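Uncharacterized protein YLR132C (Kluyveromyces marxianus, PDB 6PFQ) probably acts as an exoribonuclease of the 2H phosphodiesterase superfamily that trims U6 snRNA, and binds UMP. Local coordinates at residues Leu18-Lys21 with Gln22-Met26. Sequence-based numbering, arbitrary orientation.
Sequences LDSK and QQQIM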
loop_
_atom_site.group_PDB
_atom_site.type_symbol
_atom_site.label_atom_id
_atom_site.label_comp_id
_atom_site.label_asym_id
_atom_site.label_seq_id
_atom_site.Cartn_x
_atom_site.Cartn_y
_atom_site.Cartn_z
ATOM N N LEU A 18 -4.984 12.986 0.602
ATOM C CA LEU A 18 -4.134 13.885 1.380
ATOM C C LEU A 18 -4.635 15.314 1.293
ATOM O O LEU A 18 -5.053 15.780 0.228
ATOM C CB LEU A 18 -2.680 13.847 0.881
ATOM C CG LEU A 18 -1.774 12.701 1.350
ATOM C CD1 LEU A 18 -2.328 11.343 0.952
ATOM C CD2 LEU A 18 -0.383 12.927 0.812
ATOM N N ASP A 19 -4.586 16.008 2.410
ATOM C CA ASP A 19 -4.891 17.422 2.375
ATOM C C ASP A 19 -3.644 18.188 1.980
ATOM O O ASP A 19 -2.567 17.623 1.791
ATOM C CB ASP A 19 -5.443 17.907 3.719
ATOM C CG ASP A 19 -4.432 17.826 4.849
ATOM O OD1 ASP A 19 -3.210 17.799 4.639
ATOM O OD2 ASP A 19 -4.872 17.822 6.000
ATOM N N SER A 20 -3.800 19.507 1.861
ATOM C CA SER A 20 -2.703 20.351 1.406
ATOM C C SER A 20 -1.466 20.212 2.286
ATOM O O SER A 20 -0.342 20.102 1.774
ATOM C CB SER A 20 -3.174 21.806 1.366
ATOM O OG SER A 20 -2.097 22.622 1.016
ATOM N N LYS A 21 -1.644 20.211 3.614
ATOM C CA LYS A 21 -0.480 20.109 4.491
ATOM C C LYS A 21 0.223 18.759 4.327
ATOM O O LYS A 21 1.453 18.695 4.288
ATOM C CB LYS A 21 -0.872 20.296 5.952
ATOM C CG LYS A 21 0.328 20.134 6.874
ATOM C CD LYS A 21 0.064 20.570 8.310
ATOM C CE LYS A 21 1.376 20.875 9.026
ATOM N NZ LYS A 21 2.338 21.654 8.174
ATOM N N GLN A 22 -0.545 17.682 4.238
ATOM C CA GLN A 22 0.061 16.365 4.061
ATOM C C GLN A 22 0.807 16.282 2.725
ATOM O O GLN A 22 1.874 15.663 2.624
ATOM C CB GLN A 22 -1.039 15.317 4.155
ATOM C CG GLN A 22 -1.665 15.264 5.551
ATOM C CD GLN A 22 -2.867 14.382 5.559
ATOM O OE1 GLN A 22 -3.677 14.434 4.639
ATOM N NE2 GLN A 22 -2.970 13.516 6.566
ATOM N N GLN A 23 0.257 16.888 1.680
ATOM C CA GLN A 23 0.963 16.881 0.398
ATOM C C GLN A 23 2.319 17.560 0.507
ATOM O O GLN A 23 3.313 17.065 -0.047
ATOM C CB GLN A 23 0.110 17.565 -0.677
ATOM C CG GLN A 23 -1.190 16.839 -0.975
ATOM C CD GLN A 23 -2.167 17.726 -1.776
ATOM O OE1 GLN A 23 -1.770 18.743 -2.351
ATOM N NE2 GLN A 23 -3.447 17.352 -1.783
ATOM N N GLN A 24 2.376 18.701 1.222
ATOM C CA GLN A 24 3.622 19.462 1.339
ATOM C C GLN A 24 4.639 18.729 2.185
ATOM O O GLN A 24 5.851 18.811 1.923
ATOM C CB GLN A 24 3.355 20.835 1.965
ATOM C CG GLN A 24 2.323 21.651 1.244
ATOM C CD GLN A 24 2.036 22.959 1.960
ATOM O OE1 GLN A 24 2.797 23.383 2.835
ATOM N NE2 GLN A 24 0.935 23.598 1.597
ATOM N N ILE A 25 4.169 18.058 3.246
ATOM C CA ILE A 25 5.066 17.220 4.037
ATOM C C ILE A 25 5.625 16.098 3.167
ATOM O O ILE A 25 6.827 15.812 3.181
ATOM C CB ILE A 25 4.322 16.707 5.285
ATOM C CG1 ILE A 25 4.145 17.904 6.238
ATOM C CG2 ILE A 25 5.082 15.567 5.992
ATOM C CD1 ILE A 25 3.321 17.597 7.404
ATOM N N MET A 26 4.788 15.478 2.356
ATOM C CA MET A 26 5.337 14.374 1.566
ATOM C C MET A 26 6.310 14.884 0.499
ATOM O O MET A 26 7.324 14.230 0.229
ATOM C CB MET A 26 4.207 13.552 0.933
ATOM C CG MET A 26 3.414 12.690 1.968
ATOM S SD MET A 26 4.518 11.794 3.153
ATOM C CE MET A 26 5.592 10.921 1.946
#
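A capping box formed by Asp19 and Gln22 starts helix 20-39, shortly after strand 9-16. Asp19, the N-cap, has its CG between the backbone N and the carbonyl carbon (chi1 66°), which brings OD1 in front of the Gln22 N-H; OD1 accepts from Gln22 N at 2.7 Å, met almost head-on. Gln22 returns the bond: with its chain stretched out beyond CG, OE1 accepts from Asp19 N at 2.9 Å through a lone pair in the carbonyl plane, the N-H...O angle being 167°. Carboxylate and amide are turned 47° against each other. The other end of this buried amide is also held, since Gln22 NE2 donates to the carbonyl of Asn197, and this ties the cap to helix 191-197.

Gln23 also reaches back, but as a donor: its NE2 bonds to Leu18 O at 3.0 Å, from above the carbonyl plane and bent. The helical pattern begins with Gln23 N to Asp19 O (2.9 Å). On the exposed side Gln24 NE2 makes a weak bond to Ser20 OG at 3.2 Å. Leu18 folds against the start of the helix: its CB lies 3.8 Å from Gln23 CG, while CD2 packs on Met26 CG at 4.0 Å, the two side chains crossing at about a right angle. Phe200 and His49 also touch Leu18. The side chains of Leu18 and Met26 each lie about 9 Å from those of UMP-binding residues, His60 and Ser156 respectively, near the site without being part of it. Reciprocal bonds between the N-cap and the residue three positions later are typical of a capped helix N-terminus, here at a strand-to-helix junction.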